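Local coordinates for protein 6-phospho-beta-glucosidase BglT (Thermotoga maritima, PDB 1UP7) that hydrolyses cellobiose 6'-phosphate to glucose 6-phosphate and glucose, using NAD(+) and a manganese ion as cofactors, at residues A[110-113]-A[114-118]; A[147-151]-A[152-156]; A[364-367]-A[368-371]. One frame throughout, in Å; residues are numbered along the deposited sequence.

Contact 1: residues A[110-113]-A[114-118]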
# COMPACT_ATOMS: atom_id res chain seq x y z
N GLY A 110 13.59 21.62 -21.27
CA GLY A 110 14.51 20.91 -22.12
C GLY A 110 14.41 19.40 -22.07
O GLY A 110 14.46 18.74 -23.12
N GLY A 111 14.25 18.85 -20.86
CA GLY A 111 14.05 17.42 -20.69
C GLY A 111 12.73 16.96 -21.29
O GLY A 111 12.61 15.85 -21.79
N PHE A 112 11.72 17.83 -21.22
CA PHE A 112 10.39 17.56 -21.73
C PHE A 112 10.42 17.42 -23.26
O PHE A 112 9.85 16.46 -23.82
CB PHE A 112 9.46 18.69 -21.31
CG PHE A 112 8.10 18.68 -21.97
CD1 PHE A 112 7.06 17.89 -21.47
CD2 PHE A 112 7.84 19.54 -23.05
CE1 PHE A 112 5.81 17.93 -22.04
CE2 PHE A 112 6.58 19.58 -23.64
CZ PHE A 112 5.56 18.77 -23.14
N SER A 113 11.11 18.33 -23.95
CA SER A 113 11.14 18.24 -25.40
C SER A 113 12.06 17.11 -25.84
O SER A 113 11.76 16.41 -26.79
CB SER A 113 11.55 19.58 -26.06
OG SER A 113 12.64 20.17 -25.36
N ALA A 114 13.17 16.91 -25.12
CA ALA A 114 14.01 15.75 -25.34
C ALA A 114 13.23 14.42 -25.18
O ALA A 114 13.41 13.50 -25.98
CB ALA A 114 15.26 15.80 -24.44
N ALA A 115 12.35 14.33 -24.18
CA ALA A 115 11.61 13.08 -23.98
C ALA A 115 10.66 12.84 -25.15
O ALA A 115 10.51 11.70 -25.66
CB ALA A 115 10.81 13.10 -22.63
N LEU A 116 9.98 13.90 -25.57
CA LEU A 116 9.03 13.78 -26.69
C LEU A 116 9.71 13.32 -27.97
O LEU A 116 9.09 12.61 -28.75
CB LEU A 116 8.30 15.10 -26.99
CG LEU A 116 7.27 15.58 -25.97
CD1 LEU A 116 6.70 16.92 -26.43
CD2 LEU A 116 6.15 14.53 -25.70
N ARG A 117 10.95 13.76 -28.20
CA ARG A 117 11.71 13.28 -29.35
C ARG A 117 12.12 11.83 -29.16
O ARG A 117 12.19 11.07 -30.14
CB ARG A 117 12.97 14.11 -29.59
CG ARG A 117 12.81 15.35 -30.46
CD ARG A 117 14.10 15.91 -31.11
NE ARG A 117 15.19 15.92 -30.14
CZ ARG A 117 15.30 16.82 -29.17
NH1 ARG A 117 14.40 17.81 -29.09
NH2 ARG A 117 16.32 16.74 -28.30
N ALA A 118 12.42 11.43 -27.92
CA ALA A 118 12.91 10.09 -27.66
C ALA A 118 11.82 9.02 -27.78
O ALA A 118 12.06 7.99 -28.35
CB ALA A 118 13.59 10.02 -26.28
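Phe112 and Leu116 meet one turn apart on helix 109-131, an alpha-helix of the Rossmann-like, NAD-binding part of this family 4 glycosidase. The snug side of the contact is apolar. CD1 of Leu116 lies 3.9 Å from both CE2 and CZ of Phe112, approaching the ring on a slant in an off-centre CH-pi contact, 4.3 Å from the centroid and 29° off the ring normal. The branch of Leu116 is turned back to the preceding turn because its CG stands beside the backbone N (chi1 -71°), and this also brings CG to 3.5 Å from Phe112 O. The phenyl group is wrapped further by Leu403 and Ile406 of helix 396-409 and by Ala383, Ala386 and Leu387 of helix 380-389, while Tyr367 and Thr371 of helix 355-376 bring hydroxyls to Phe112.

Between the two segments the polar side is looser, its side chains bonding to partners elsewhere, although it too is buried. Here Ser113 and Arg117 do not join their ends. The guanidinium passes one face over the serine carbonyl, with NH1 3.8 Å from Ser113 O, and the bend of the arginine chain at chi3 folds the group back this way. What unites the pair is Asp92, which takes the hydroxyl of Ser113 on OD1 and forms a salt bridge with NH2 of Arg117 on OD2. Pro83 O and Asn410 OD1 accept from NE and NH1 of the arginine, fixing the rotation of its flat end close to the substrate-binding Arg89. Regular i to i+4 bonds, accepted by the carbonyls of Gly110 to Ser113, run between the two sides, and CB of Ala114 rests 3.3 Å from Gly110 O.

Contact 2: residues A[147-151]-A[152-156]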
# COMPACT_ATOMS: atom_id res chain seq x y z
N ILE A 147 12.76 7.84 -19.65
CA ILE A 147 12.60 6.84 -20.68
C ILE A 147 12.41 5.48 -20.04
O ILE A 147 11.61 4.69 -20.49
CB ILE A 147 13.78 6.91 -21.70
CG1 ILE A 147 13.65 8.19 -22.53
CG2 ILE A 147 13.78 5.67 -22.68
CD1 ILE A 147 14.91 8.61 -23.23
N THR A 148 13.11 5.22 -18.94
CA THR A 148 12.90 3.95 -18.23
C THR A 148 11.51 3.87 -17.66
O THR A 148 10.90 2.81 -17.76
CB THR A 148 13.95 3.77 -17.10
OG1 THR A 148 15.25 3.93 -17.65
CG2 THR A 148 13.96 2.38 -16.59
N GLU A 149 11.01 4.96 -17.06
CA GLU A 149 9.63 4.99 -16.57
C GLU A 149 8.70 4.60 -17.71
O GLU A 149 7.80 3.79 -17.56
CB GLU A 149 9.24 6.38 -16.07
CG GLU A 149 7.77 6.56 -15.67
CD GLU A 149 7.34 5.73 -14.46
OE1 GLU A 149 8.13 5.54 -13.53
OE2 GLU A 149 6.18 5.27 -14.44
N PHE A 150 8.94 5.19 -18.87
CA PHE A 150 8.12 4.95 -20.04
C PHE A 150 8.18 3.48 -20.51
O PHE A 150 7.12 2.85 -20.71
CB PHE A 150 8.53 5.92 -21.14
CG PHE A 150 7.91 5.65 -22.48
CD1 PHE A 150 6.54 5.80 -22.67
CD2 PHE A 150 8.73 5.32 -23.57
CE1 PHE A 150 5.96 5.61 -23.95
CE2 PHE A 150 8.18 5.12 -24.82
CZ PHE A 150 6.79 5.27 -25.03
N VAL A 151 9.39 2.94 -20.67
CA VAL A 151 9.54 1.57 -21.12
C VAL A 151 9.05 0.53 -20.11
O VAL A 151 8.33 -0.42 -20.49
CB VAL A 151 10.97 1.22 -21.54
CG1 VAL A 151 11.03 -0.28 -21.97
CG2 VAL A 151 11.46 2.15 -22.65
N ARG A 152 9.40 0.68 -18.84
CA ARG A 152 8.98 -0.28 -17.82
C ARG A 152 7.48 -0.27 -17.56
O ARG A 152 6.86 -1.34 -17.43
CB ARG A 152 9.70 -0.03 -16.49
CG ARG A 152 11.18 -0.34 -16.56
CD ARG A 152 11.51 -1.78 -16.90
NE ARG A 152 10.78 -2.73 -16.06
CZ ARG A 152 11.20 -3.16 -14.87
NH1 ARG A 152 12.33 -2.74 -14.33
NH2 ARG A 152 10.46 -4.02 -14.20
N ASN A 153 6.89 0.92 -17.48
CA ASN A 153 5.51 1.05 -17.01
C ASN A 153 4.46 1.24 -18.09
O ASN A 153 3.28 1.06 -17.84
CB ASN A 153 5.44 2.15 -15.93
CG ASN A 153 6.09 1.70 -14.63
OD1 ASN A 153 6.14 0.50 -14.34
ND2 ASN A 153 6.60 2.65 -13.86
N TYR A 154 4.87 1.60 -19.30
CA TYR A 154 3.90 1.83 -20.36
C TYR A 154 4.12 0.88 -21.53
O TYR A 154 3.17 0.31 -22.02
CB TYR A 154 3.89 3.30 -20.79
CG TYR A 154 3.46 4.22 -19.67
CD1 TYR A 154 4.37 4.60 -18.69
CD2 TYR A 154 2.12 4.67 -19.57
CE1 TYR A 154 3.99 5.42 -17.64
CE2 TYR A 154 1.73 5.50 -18.52
CZ TYR A 154 2.68 5.86 -17.57
OH TYR A 154 2.36 6.69 -16.54
N LEU A 155 5.38 0.67 -21.97
CA LEU A 155 5.64 -0.41 -22.94
C LEU A 155 5.73 -1.78 -22.27
O LEU A 155 5.59 -2.80 -22.92
CB LEU A 155 6.88 -0.15 -23.78
CG LEU A 155 7.03 1.28 -24.34
CD1 LEU A 155 8.31 1.33 -25.14
CD2 LEU A 155 5.83 1.74 -25.21
N GLU A 156 5.97 -1.80 -20.95
CA GLU A 156 5.99 -3.04 -20.17
C GLU A 156 7.02 -4.00 -20.75
O GLU A 156 6.75 -5.19 -20.95
CB GLU A 156 4.56 -3.68 -20.07
CG GLU A 156 3.54 -2.79 -19.35
CD GLU A 156 2.13 -3.40 -19.23
OE1 GLU A 156 2.00 -4.60 -18.94
OE2 GLU A 156 1.14 -2.67 -19.41
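Phe150 O is gripped by two amides, Tyr154 N at 2.9 Å and Leu155 N at 3.1 Å. The leucine N-H lies in the carbonyl plane, whereas that of Tyr154 comes from above it; the double acceptance marks a widened, pi-type turn as helix 144-155 ends, before Glu156 leaves helical geometry with positive phi. This turn brings Leu155 over the Phe150 ring. CG of Leu155 sits above one face, 4.2 Å from the centroid, while CD2 reaches 3.7 Å from CZ of Phe150 and CD1 spreads towards CG2 of Val151.

On another side of the helix, Asn153 ND2 donates to Glu149 OE2 over 2.7 Å in a nearly straight bond (170°). The acceptor lies close to the amide plane of the asparagine, yet the donor stands well above the carboxylate plane. Glu149 can reach its partner because its chain bends at chi2 (66°). Its carboxylate also forms salt bridges, OE1 with Lys365 and OE2 with Arg369, so this buried charge is likely to be well compensated. Phe150 in turn stacks with Phe119 of helix 109-131. Packed against that helix and helix 355-376, helix 144-155 is the crossover helix between parallel strands 136-139 and 160-162, the beta-alpha-beta unit of a Rossmann fold.

Contact 3: residues A[364-367]-A[368-371]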
# COMPACT_ATOMS: atom_id res chain seq x y z
N VAL A 364 8.28 15.42 -9.71
CA VAL A 364 8.84 15.11 -11.01
C VAL A 364 8.28 13.80 -11.56
O VAL A 364 8.05 13.68 -12.77
CB VAL A 364 10.36 15.12 -10.95
CG1 VAL A 364 10.97 14.62 -12.26
CG2 VAL A 364 10.83 16.57 -10.64
N LYS A 365 8.01 12.82 -10.69
CA LYS A 365 7.39 11.58 -11.17
C LYS A 365 5.99 11.85 -11.78
O LYS A 365 5.62 11.23 -12.82
CB LYS A 365 7.36 10.51 -10.07
CG LYS A 365 6.67 9.19 -10.45
CD LYS A 365 7.38 8.37 -11.57
CE LYS A 365 8.85 8.04 -11.18
NZ LYS A 365 9.75 7.63 -12.31
N MET A 366 5.22 12.75 -11.16
CA MET A 366 3.89 13.07 -11.69
C MET A 366 4.05 13.74 -13.05
O MET A 366 3.35 13.46 -13.99
CB MET A 366 3.11 13.95 -10.70
CG MET A 366 2.79 13.26 -9.36
SD MET A 366 1.75 11.78 -9.61
CE MET A 366 2.98 10.46 -9.67
N TYR A 367 5.01 14.63 -13.13
CA TYR A 367 5.31 15.30 -14.35
C TYR A 367 5.70 14.26 -15.44
O TYR A 367 5.25 14.37 -16.58
CB TYR A 367 6.43 16.33 -14.13
CG TYR A 367 7.30 16.41 -15.35
CD1 TYR A 367 6.90 17.21 -16.41
CD2 TYR A 367 8.46 15.62 -15.48
CE1 TYR A 367 7.66 17.29 -17.54
CE2 TYR A 367 9.23 15.66 -16.66
CZ TYR A 367 8.80 16.50 -17.69
OH TYR A 367 9.48 16.62 -18.90
N GLU A 368 6.53 13.27 -15.08
CA GLU A 368 6.96 12.24 -16.01
C GLU A 368 5.79 11.50 -16.63
O GLU A 368 5.77 11.28 -17.85
CB GLU A 368 7.91 11.23 -15.35
CG GLU A 368 9.36 11.70 -15.15
CD GLU A 368 10.21 10.60 -14.52
OE1 GLU A 368 9.63 9.64 -13.93
OE2 GLU A 368 11.46 10.67 -14.62
N ARG A 369 4.84 11.08 -15.80
CA ARG A 369 3.71 10.29 -16.27
C ARG A 369 2.74 11.16 -17.08
O ARG A 369 2.15 10.67 -18.05
CB ARG A 369 2.98 9.47 -15.16
CG ARG A 369 3.89 8.92 -14.07
CD ARG A 369 3.94 7.43 -13.82
NE ARG A 369 3.40 7.13 -12.52
CZ ARG A 369 3.75 6.13 -11.69
NH1 ARG A 369 4.71 5.29 -11.95
NH2 ARG A 369 3.10 6.03 -10.54
N LEU A 370 2.59 12.43 -16.70
CA LEU A 370 1.75 13.33 -17.48
C LEU A 370 2.36 13.53 -18.88
O LEU A 370 1.63 13.60 -19.88
CB LEU A 370 1.59 14.69 -16.79
CG LEU A 370 0.61 14.75 -15.60
CD1 LEU A 370 0.79 16.07 -14.83
CD2 LEU A 370 -0.86 14.53 -16.06
N THR A 371 3.68 13.62 -18.95
CA THR A 371 4.34 13.75 -20.23
C THR A 371 4.11 12.50 -21.11
O THR A 371 3.77 12.62 -22.29
CB THR A 371 5.83 14.06 -20.04
OG1 THR A 371 5.97 15.33 -19.38
CG2 THR A 371 6.50 14.26 -21.38
O HOH W 1 12.34 8.12 -13.75
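Residues 364-367 and 368-371 form two successive turns of the alpha-helix 355-376, joined by four regular i to i+4 bonds, from Glu368 N to Val364 O at 2.8 Å through to Thr371 N to Tyr367 O at 2.9 Å. The last carbonyl has a second donor. OG1 of Thr371 reaches Tyr367 O at 3.0 Å, from the face of the carbonyl plane opposite to the amide. The hydroxyl is positioned for this by standing beside its own backbone N (chi1 -63°), and it also comes within 3.2 Å of CE1 of Tyr367, slanting in at the ring.

The charged side is carried by Lys365 and Glu368. NZ of Lys365 forms a salt bridge of 2.6 Å with OE1 of Glu368, on the syn lone pair of that oxygen, after the lysine chain has bent at chi2 and chi3. A water donates to OE2 of the same carboxylate at 2.8 Å and accepts a weak bond from the lysine. CD of Lys365 meanwhile lies over one face of the Arg369 guanidinium, 4.1 Å from NH1, and NH2 of that group forms a salt bridge with Asp331.

Tyr367 meets the ring of His390 edge-to-face; an alanine in its place would probably leave His390 without its edge-to-face partner and open a gap beside the Thr371 hydroxyl. Helix 355-376 thus lies among three others: helix 109-131 touches Tyr367 and Thr371, helix 144-155 takes Glu368 and Arg369, and helix 380-389 packs on Leu370. Val333 of strand 333-341 accepts from Lys365 through its carbonyl, and His355 of the second subunit packs on Met366, Arg369 and Leu370.

From the N terminus the chain makes contact 1 near the start of helix 109-131, contact 2 at the end of helix 144-155, and contact 3 much later in helix 355-376. Each is local to its helix and closes no long loop; the three follow in series, without nesting or crossing. Folding nevertheless brings them together. Ala118 CB packs 3.6 Å from Ile147 CD1, joining contacts 1 and 2 within the Rossmann-like part. Contact 3, which belongs to the C-terminal family region, reaches both: Phe112 CD1 lies 3.5 Å from Thr371 OG1, and ionic links with Glu149 tie it to contact 2. The packing of helix 109-131 and the salt bridges of helix 144-155 join helix 355-376 to the Rossmann-like part.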